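Local structure of endo-beta-1,4-glucanase (cellulase B) (Bacillus halodurans, 4V2X) at residues Arg387-Glu392 with Ser410-Asn416; Asn416-Arg422 with Val463-Arg469. The protein probably hydrolyses beta-1,4-linked glucans, coupling a family 5 glycoside hydrolase module to an Ig-like module and a family 46 carbohydrate-binding module. All coordinates share one frame; numbering follows the deposited sequence.

Contact 1 (Arg387-Glu392 with Ser410-Asn416)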
ATOM      1  N   ARG A 387      30.726 -17.328  20.097  1.00 14.00           N
ATOM      2  CA  ARG A 387      31.204 -18.024  18.911  1.00 13.52           C
ATOM      3  C   ARG A 387      32.022 -19.250  19.253  1.00 13.39           C
ATOM      4  O   ARG A 387      32.714 -19.299  20.274  1.00 13.53           O
ATOM      5  CB  ARG A 387      32.028 -17.099  18.024  1.00 14.06           C
ATOM      6  CG  ARG A 387      31.247 -15.887  17.533  1.00 14.48           C
ATOM      7  CD  ARG A 387      31.765 -15.410  16.187  1.00 15.04           C
ATOM      8  NE  ARG A 387      31.436 -16.334  15.102  1.00 14.21           N
ATOM      9  CZ  ARG A 387      31.634 -16.085  13.809  1.00 15.46           C
ATOM     10  NH1 ARG A 387      32.180 -14.937  13.407  1.00 16.56           N
ATOM     11  NH2 ARG A 387      31.288 -16.986  12.900  1.00 14.71           N
ATOM     12  N   SER A 388      31.925 -20.244  18.382  1.00 12.25           N
ATOM     13  CA  SER A 388      32.752 -21.437  18.468  1.00 12.20           C
ATOM     14  C   SER A 388      33.751 -21.448  17.319  1.00 12.47           C
ATOM     15  O   SER A 388      33.466 -20.988  16.199  1.00 12.60           O
ATOM     16  CB  SER A 388      31.897 -22.696  18.419  1.00 12.59           C
ATOM     17  OG  SER A 388      31.036 -22.796  19.541  1.00 12.18           O
ATOM     18  N   SER A 389      34.920 -22.003  17.593  1.00 11.74           N
ATOM     19  CA  SER A 389      35.946 -22.167  16.587  1.00 11.83           C
ATOM     20  C   SER A 389      35.554 -23.345  15.720  1.00 11.73           C
ATOM     21  O   SER A 389      35.025 -24.349  16.217  1.00 12.79           O
ATOM     22  CB  SER A 389      37.289 -22.434  17.252  1.00 12.08           C
ATOM     23  OG  SER A 389      37.594 -21.382  18.153  1.00 12.42           O
ATOM     24  N   VAL A 390      35.804 -23.218  14.425  1.00 11.67           N
ATOM     25  CA  VAL A 390      35.455 -24.260  13.466  1.00 12.00           C
ATOM     26  C   VAL A 390      36.660 -24.520  12.576  1.00 12.02           C
ATOM     27  O   VAL A 390      37.722 -23.928  12.775  1.00 12.99           O
ATOM     28  CB  VAL A 390      34.209 -23.866  12.644  1.00 12.11           C
ATOM     29  CG1 VAL A 390      33.016 -23.666  13.567  1.00 12.72           C
ATOM     30  CG2 VAL A 390      34.449 -22.600  11.831  1.00 12.24           C
ATOM     31  N   ALA A 391      36.511 -25.403  11.600  1.00 11.95           N
ATOM     32  CA  ALA A 391      37.622 -25.743  10.720  1.00 11.95           C
ATOM     33  C   ALA A 391      37.141 -25.984   9.299  1.00 12.55           C
ATOM     34  O   ALA A 391      35.936 -26.092   9.049  1.00 13.08           O
ATOM     35  CB  ALA A 391      38.360 -26.966  11.255  1.00 12.24           C
ATOM     36  N   GLU A 392      38.093 -26.050   8.375  1.00 13.18           N
ATOM     37  CA  GLU A 392      37.787 -26.277   6.966  1.00 14.08           C
ATOM     38  C   GLU A 392      36.895 -27.500   6.756  1.00 13.51           C
ATOM     39  O   GLU A 392      36.046 -27.507   5.863  1.00 13.80           O
ATOM     40  CB  GLU A 392      39.073 -26.398   6.139  1.00 15.79           C
ATOM     41  CG  GLU A 392      39.961 -27.572   6.503  1.00 18.06           C
ATOM     42  CD  GLU A 392      41.186 -27.665   5.618  1.00 19.93           C
ATOM     43  OE1 GLU A 392      42.164 -26.938   5.883  1.00 21.28           O
ATOM     44  OE2 GLU A 392      41.170 -28.467   4.664  1.00 23.13           O
ATOM     45  N   SER A 410      43.070 -25.937   8.336  1.00 16.79           N
ATOM     46  CA  SER A 410      42.828 -24.545   8.690  1.00 17.16           C
ATOM     47  C   SER A 410      41.667 -24.452   9.666  1.00 16.43           C
ATOM     48  O   SER A 410      40.599 -25.003   9.412  1.00 14.71           O
ATOM     49  CB  SER A 410      42.514 -23.717   7.445  1.00 19.16           C
ATOM     50  OG  SER A 410      43.677 -23.567   6.648  1.00 23.14           O
ATOM     51  N   LEU A 411      41.902 -23.756  10.775  1.00 15.97           N
ATOM     52  CA  LEU A 411      40.881 -23.441  11.742  1.00 16.63           C
ATOM     53  C   LEU A 411      40.393 -22.028  11.501  1.00 16.38           C
ATOM     54  O   LEU A 411      41.115 -21.189  10.973  1.00 16.92           O
ATOM     55  CB  LEU A 411      41.447 -23.498  13.166  1.00 16.26           C
ATOM     56  CG  LEU A 411      42.112 -24.786  13.644  1.00 17.03           C
ATOM     57  CD1 LEU A 411      42.571 -24.610  15.087  1.00 16.67           C
ATOM     58  CD2 LEU A 411      41.178 -25.981  13.499  1.00 17.23           C
ATOM     59  N   GLN A 412      39.150 -21.778  11.882  1.00 15.40           N
ATOM     60  CA  GLN A 412      38.629 -20.427  11.977  0.50 15.67           C
ATOM     61  C   GLN A 412      38.353 -20.205  13.463  1.00 15.60           C
ATOM     62  O   GLN A 412      37.334 -20.661  13.991  1.00 14.84           O
ATOM     63  CB  GLN A 412      37.377 -20.274  11.115  0.50 16.39           C
ATOM     64  CG  GLN A 412      37.645 -20.327   9.611  0.50 17.13           C
ATOM     65  CD  GLN A 412      37.845 -21.733   9.067  0.50 17.26           C
ATOM     66  OE1 GLN A 412      37.032 -22.630   9.303  0.50 17.20           O
ATOM     67  NE2 GLN A 412      38.924 -21.928   8.310  0.50 18.05           N
ATOM     68  N   LEU A 413      39.283 -19.533  14.137  1.00 15.60           N
ATOM     69  CA  LEU A 413      39.249 -19.440  15.595  1.00 15.54           C
ATOM     70  C   LEU A 413      38.098 -18.600  16.140  1.00 15.09           C
ATOM     71  O   LEU A 413      37.635 -18.845  17.258  1.00 14.86           O
ATOM     72  CB  LEU A 413      40.595 -18.939  16.136  1.00 16.16           C
ATOM     73  CG  LEU A 413      41.742 -19.952  16.021  1.00 17.00           C
ATOM     74  CD1 LEU A 413      43.070 -19.301  16.377  1.00 18.42           C
ATOM     75  CD2 LEU A 413      41.491 -21.184  16.884  1.00 16.56           C
ATOM     76  N   HIS A 414      37.626 -17.626  15.361  1.00 15.60           N
ATOM     77  CA  HIS A 414      36.480 -16.802  15.761  1.00 16.47           C
ATOM     78  C   HIS A 414      36.709 -16.160  17.133  1.00 17.13           C
ATOM     79  O   HIS A 414      35.787 -16.051  17.947  1.00 17.85           O
ATOM     80  CB  HIS A 414      35.174 -17.625  15.767  1.00 15.79           C
ATOM     81  CG  HIS A 414      34.699 -18.034  14.407  1.00 16.05           C
ATOM     82  ND1 HIS A 414      33.942 -19.166  14.193  1.00 15.33           N
ATOM     83  CD2 HIS A 414      34.868 -17.459  13.193  1.00 16.66           C
ATOM     84  CE1 HIS A 414      33.669 -19.273  12.905  1.00 15.71           C
ATOM     85  NE2 HIS A 414      34.224 -18.252  12.276  1.00 16.21           N
ATOM     86  N   GLY A 415      37.947 -15.749  17.391  1.00 17.22           N
ATOM     87  CA  GLY A 415      38.286 -15.056  18.639  1.00 17.97           C
ATOM     88  C   GLY A 415      38.654 -15.934  19.821  1.00 17.52           C
ATOM     89  O   GLY A 415      38.948 -15.421  20.904  1.00 16.73           O
ATOM     90  N   ASN A 416      38.655 -17.254  19.630  1.00 15.81           N
ATOM     91  CA  ASN A 416      39.015 -18.181  20.693  1.00 16.01           C
ATOM     92  C   ASN A 416      40.451 -18.641  20.573  1.00 16.59           C
ATOM     93  O   ASN A 416      41.127 -18.346  19.587  1.00 18.84           O
ATOM     94  CB  ASN A 416      38.096 -19.394  20.675  1.00 14.98           C
ATOM     95  CG  ASN A 416      36.634 -19.014  20.743  1.00 14.57           C
ATOM     96  OD1 ASN A 416      36.257 -18.043  21.407  1.00 14.17           O
ATOM     97  ND2 ASN A 416      35.797 -19.777  20.050  1.00 13.13           N
TER
HETATM   98  O   HOH W   1      33.530 -17.380  21.907  1.00 26.56           O

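Contact 2 (Asn416-Arg422 with Val463-Arg469). With CA (calcium ion), chain C.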
ATOM      1  N   ASN A 416      38.655 -17.254  19.630  1.00 15.81           N
ATOM      2  CA  ASN A 416      39.015 -18.181  20.693  1.00 16.01           C
ATOM      3  C   ASN A 416      40.451 -18.641  20.573  1.00 16.59           C
ATOM      4  O   ASN A 416      41.127 -18.346  19.587  1.00 18.84           O
ATOM      5  CB  ASN A 416      38.096 -19.394  20.675  1.00 14.98           C
ATOM      6  CG  ASN A 416      36.634 -19.014  20.743  1.00 14.57           C
ATOM      7  OD1 ASN A 416      36.257 -18.043  21.407  1.00 14.17           O
ATOM      8  ND2 ASN A 416      35.797 -19.777  20.050  1.00 13.13           N
ATOM      9  N   GLU A 417      40.910 -19.362  21.587  1.00 17.19           N
ATOM     10  CA  GLU A 417      42.238 -19.949  21.585  1.00 19.13           C
ATOM     11  C   GLU A 417      42.107 -21.466  21.705  1.00 17.51           C
ATOM     12  O   GLU A 417      41.231 -21.972  22.409  1.00 15.55           O
ATOM     13  CB  GLU A 417      43.072 -19.406  22.750  1.00 21.83           C
ATOM     14  CG  GLU A 417      43.138 -17.881  22.835  1.00 25.97           C
ATOM     15  CD  GLU A 417      43.940 -17.233  21.715  1.00 31.14           C
ATOM     16  OE1 GLU A 417      44.634 -17.948  20.958  1.00 35.23           O
ATOM     17  OE2 GLU A 417      43.885 -15.986  21.598  1.00 36.64           O
ATOM     18  N   LEU A 418      42.979 -22.182  21.006  1.00 17.73           N
ATOM     19  CA  LEU A 418      43.070 -23.637  21.140  1.00 18.16           C
ATOM     20  C   LEU A 418      43.698 -23.961  22.495  1.00 18.50           C
ATOM     21  O   LEU A 418      44.780 -23.473  22.801  1.00 21.29           O
ATOM     22  CB  LEU A 418      43.932 -24.212  20.016  1.00 18.97           C
ATOM     23  CG  LEU A 418      44.104 -25.733  19.994  1.00 18.94           C
ATOM     24  CD1 LEU A 418      42.838 -26.400  19.482  1.00 18.92           C
ATOM     25  CD2 LEU A 418      45.302 -26.116  19.137  1.00 20.83           C
ATOM     26  N   THR A 419      43.013 -24.752  23.310  1.00 17.75           N
ATOM     27  CA  THR A 419      43.526 -25.118  24.638  1.00 18.71           C
ATOM     28  C   THR A 419      44.099 -26.525  24.679  1.00 18.88           C
ATOM     29  O   THR A 419      44.900 -26.844  25.562  1.00 18.95           O
ATOM     30  CB  THR A 419      42.451 -24.973  25.726  1.00 19.58           C
ATOM     31  OG1 THR A 419      41.293 -25.731  25.373  1.00 19.55           O
ATOM     32  CG2 THR A 419      42.061 -23.514  25.882  1.00 20.88           C
ATOM     33  N   GLY A 420      43.699 -27.370  23.731  1.00 16.81           N
ATOM     34  CA  GLY A 420      44.194 -28.736  23.706  1.00 17.80           C
ATOM     35  C   GLY A 420      43.623 -29.545  22.564  1.00 16.12           C
ATOM     36  O   GLY A 420      42.735 -29.091  21.846  1.00 15.52           O
ATOM     37  N   LEU A 421      44.164 -30.747  22.407  1.00 16.59           N
ATOM     38  CA  LEU A 421      43.757 -31.671  21.372  1.00 17.15           C
ATOM     39  C   LEU A 421      43.684 -33.049  22.006  1.00 17.65           C
ATOM     40  O   LEU A 421      44.526 -33.395  22.844  1.00 16.40           O
ATOM     41  CB  LEU A 421      44.789 -31.659  20.238  1.00 18.54           C
ATOM     42  CG  LEU A 421      44.301 -31.947  18.829  1.00 20.71           C
ATOM     43  CD1 LEU A 421      43.294 -30.896  18.388  1.00 20.71           C
ATOM     44  CD2 LEU A 421      45.470 -32.015  17.858  1.00 19.14           C
ATOM     45  N   ARG A 422      42.660 -33.815  21.651  1.00 16.50           N
ATOM     46  CA  ARG A 422      42.535 -35.192  22.115  1.00 17.25           C
ATOM     47  C   ARG A 422      42.431 -36.121  20.919  1.00 16.75           C
ATOM     48  O   ARG A 422      41.858 -35.759  19.885  1.00 17.16           O
ATOM     49  CB  ARG A 422      41.316 -35.359  23.017  1.00 18.20           C
ATOM     50  CG  ARG A 422      41.461 -34.664  24.360  1.00 20.27           C
ATOM     51  CD  ARG A 422      40.232 -34.846  25.237  1.00 22.92           C
ATOM     52  NE  ARG A 422      40.387 -34.110  26.492  1.00 24.43           N
ATOM     53  CZ  ARG A 422      41.016 -34.562  27.574  1.00 25.93           C
ATOM     54  NH1 ARG A 422      41.551 -35.780  27.599  1.00 25.06           N
ATOM     55  NH2 ARG A 422      41.101 -33.790  28.647  1.00 28.37           N
ATOM     56  N   VAL A 463      39.923 -36.915  16.300  1.00 14.32           N
ATOM     57  CA  VAL A 463      40.813 -35.934  16.901  1.00 13.89           C
ATOM     58  C   VAL A 463      39.903 -34.769  17.285  1.00 14.14           C
ATOM     59  O   VAL A 463      39.213 -34.212  16.431  1.00 14.56           O
ATOM     60  CB  VAL A 463      41.914 -35.467  15.935  1.00 14.67           C
ATOM     61  CG1 VAL A 463      42.671 -34.294  16.529  1.00 14.98           C
ATOM     62  CG2 VAL A 463      42.861 -36.622  15.626  1.00 14.69           C
ATOM     63  N   THR A 464      39.877 -34.433  18.570  1.00 13.92           N
ATOM     64  CA  THR A 464      38.999 -33.382  19.069  1.00 14.32           C
ATOM     65  C   THR A 464      39.812 -32.157  19.443  1.00 14.32           C
ATOM     66  O   THR A 464      40.747 -32.250  20.240  1.00 14.06           O
ATOM     67  CB  THR A 464      38.187 -33.858  20.280  1.00 15.57           C
ATOM     68  OG1 THR A 464      37.379 -34.969  19.879  1.00 18.02           O
ATOM     69  CG2 THR A 464      37.285 -32.734  20.808  1.00 14.66           C
ATOM     70  N   ALA A 465      39.461 -31.024  18.841  1.00 14.12           N
ATOM     71  CA  ALA A 465      40.064 -29.740  19.183  1.00 13.46           C
ATOM     72  C   ALA A 465      39.241 -29.058  20.248  1.00 13.61           C
ATOM     73  O   ALA A 465      38.026 -28.876  20.089  1.00 12.98           O
ATOM     74  CB  ALA A 465      40.176 -28.846  17.952  1.00 13.70           C
ATOM     75  N   GLU A 466      39.927 -28.668  21.323  1.00 13.92           N
ATOM     76  CA  GLU A 466      39.315 -28.017  22.480  1.00 13.70           C
ATOM     77  C   GLU A 466      39.731 -26.555  22.495  1.00 13.44           C
ATOM     78  O   GLU A 466      40.887 -26.231  22.209  1.00 12.93           O
ATOM     79  CB  GLU A 466      39.763 -28.691  23.776  1.00 15.33           C
ATOM     80  CG  GLU A 466      39.348 -30.151  23.883  1.00 16.03           C
ATOM     81  CD  GLU A 466      39.944 -30.861  25.081  1.00 19.36           C
ATOM     82  OE1 GLU A 466      41.026 -30.454  25.551  1.00 21.35           O
ATOM     83  OE2 GLU A 466      39.332 -31.841  25.550  1.00 21.15           O
ATOM     84  N   PHE A 467      38.778 -25.681  22.814  1.00 13.26           N
ATOM     85  CA  PHE A 467      39.004 -24.243  22.812  1.00 13.38           C
ATOM     86  C   PHE A 467      38.605 -23.636  24.154  1.00 13.46           C
ATOM     87  O   PHE A 467      37.847 -24.238  24.928  1.00 14.04           O
ATOM     88  CB  PHE A 467      38.223 -23.597  21.661  1.00 13.40           C
ATOM     89  CG  PHE A 467      38.553 -24.186  20.320  1.00 12.61           C
ATOM     90  CD1 PHE A 467      39.644 -23.716  19.594  1.00 13.42           C
ATOM     91  CD2 PHE A 467      37.803 -25.228  19.803  1.00 12.52           C
ATOM     92  CE1 PHE A 467      39.973 -24.270  18.369  1.00 13.82           C
ATOM     93  CE2 PHE A 467      38.123 -25.785  18.576  1.00 13.33           C
ATOM     94  CZ  PHE A 467      39.213 -25.309  17.862  1.00 12.73           C
ATOM     95  N   ASN A 468      39.126 -22.445  24.439  1.00 14.51           N
ATOM     96  CA  ASN A 468      38.853 -21.793  25.725  1.00 14.20           C
ATOM     97  C   ASN A 468      37.389 -21.372  25.865  1.00 14.18           C
ATOM     98  O   ASN A 468      36.869 -21.271  26.971  1.00 14.29           O
ATOM     99  CB  ASN A 468      39.794 -20.604  25.959  1.00 14.79           C
ATOM    100  CG  ASN A 468      39.579 -19.468  24.977  1.00 15.37           C
ATOM    101  OD1 ASN A 468      39.141 -19.669  23.841  1.00 15.36           O
ATOM    102  ND2 ASN A 468      39.910 -18.263  25.406  1.00 15.94           N
ATOM    103  N   ARG A 469      36.740 -21.111  24.735  1.00 13.20           N
ATOM    104  CA  ARG A 469      35.312 -20.835  24.693  1.00 13.32           C
ATOM    105  C   ARG A 469      34.668 -21.635  23.570  1.00 12.67           C
ATOM    106  O   ARG A 469      35.332 -21.999  22.597  1.00 13.26           O
ATOM    107  CB  ARG A 469      35.069 -19.351  24.420  1.00 13.07           C
ATOM    108  CG  ARG A 469      35.721 -18.419  25.428  1.00 13.96           C
ATOM    109  CD  ARG A 469      35.419 -16.960  25.133  1.00 15.23           C
ATOM    110  NE  ARG A 469      35.946 -16.539  23.835  1.00 16.48           N
ATOM    111  CZ  ARG A 469      35.697 -15.359  23.267  1.00 18.33           C
ATOM    112  NH1 ARG A 469      34.937 -14.456  23.874  1.00 17.78           N
ATOM    113  NH2 ARG A 469      36.222 -15.072  22.080  1.00 20.02           N
TER
HETATM  114 CA    CA C1566      36.467 -25.764  26.098  1.00 18.19          CA
HETATM  115  O   HOH W   2      41.830 -28.087  26.490  1.00 30.86           O
HETATM  116  O   HOH W   3      38.796 -26.230  26.827  1.00 25.37           O
HETATM  117  O   HOH W   4      39.743 -31.252  28.482  1.00 36.91           O
HETATM  118  O   HOH W   5      35.903 -26.226  23.610  1.00 13.13           O
HETATM  119  O   HOH W   6      36.611 -24.177  27.851  1.00 17.18           O
HETATM  120  O   HOH W   7      34.808 -24.179  25.594  1.00 15.42           O
HETATM  121  O   HOH W   8      34.238 -26.874  26.656  1.00 26.77           O

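Contact 1 (Arg387-Glu392 with Ser410-Asn416)
Val390 and Gln412 form an antiparallel hydrogen-bonded pair, and the next pair, Ala391 with Leu411, is non-hydrogen-bonded with its CA atoms 4.1 Å apart, so that strand 390-391 docks as the outermost strand beside strand 407-412 in one sheet of the Ig-like module. Past Gln412 the chain reverses through a type I' beta turn, Leu413 to Asn416. The hydroxyl OG of Ser389 donates to Leu413 O at 2.7 Å, on the face of that carbonyl opposite to the turn's own donor, Asn416 N.

His414 carries much of the side-chain contact. Its ND1 donates to Ser388 O at 2.8 Å, an almost straight bond (169°) lying in the ring plane, which fixes the rotation of the imidazole. The guanidinium of Arg387 then stacks on one face of this ring, centres 3.6 Å apart and planes 14° from parallel; the bend at chi3 (71°) helps lay it there. NH2 of Arg387 also forms a salt bridge with Glu342 of helix 334-350, linking the stack to the catalytic module. A leucine in place of His414 would probably leave Ser388 O without this donor and the guanidinium without its flat support.

At the far end of the turn, Asn416 ND2 donates to Ser389 OG and, 3.1 Å away, to Arg387 O, while a water donates to both Arg387 O and Asn416 OD1.

Contact 2 (Asn416-Arg422 with Val463-Arg469)
A classic beta bulge interrupts the antiparallel pairing of strands 418-423 and 458-467, next to a calcium site built on Phe467 O. Thr419 and Gly420 both face Glu466: Thr419 N donates to Glu466 O at 2.8 Å, and Gly420 N reaches the same oxygen weakly at 3.4 Å. Beyond it, Glu466 N bonds to Gly420 O, and Arg422 and Thr464 exchange two backbone bonds.

Glu466 runs extended across Gly420, where a CB would come tightly against OE1, to Arg422. There Arg422 NE donates to Glu466 OE2 at 2.7 Å in a salt bridge, on the syn side but tilted 30° out of the carboxylate plane, with OE2 in the guanidinium plane; the two planes are 66° apart. One water bridges Arg422 NH2 and Glu466 OE2, and another joins Glu466 OE1 to Thr419 OG1.

Calcium is held by Phe467 O at 2.4 Å, five waters and two atoms from outside the two segments. Of these waters, one also bonds to Thr419 OG1, so Thr419 of the bulge is a second-shell partner of the metal, and another accepts from Phe467 N.

Past the strand end, Asn468 OD1 accepts from Glu417 N at 2.9 Å, the donor lying well above the amide's carbonyl plane, and Asn468 N returns a bond to Glu417 O. Arg469 adds two weak bonds to Asn416 OD1, while Asn416 ND2 is held by Ser389 OG.

Toward the facing sheet, Leu418 CD1 lies 3.7 Å from Phe467 CE1 and also touches Ala465 CB. Leu418 and Leu421 reach strands 434-437 and 440-443 of that sheet, the core packing of an Ig-like beta sandwich.

Contact 1 closes before contact 2 begins within the Ig-like module, with Asn416 common to both and their centres about 10 Å apart. The chain leaves strand 407-412 in the sheet that contains contact 1, passes through the turn, and enters strand 418-423 in the mixed sheet of contact 2, so the shared residue marks the crossing from one sheet to the other. The Phe467 ring packs against contact 1: its CE1 lies 3.7 Å from Leu413 CD2, and its CD1 is 3.4 Å from Ser389 OG. Thus the residue whose carbonyl binds calcium has its ring against contact 1, which in turn adjoins helix 334-350 of the catalytic module.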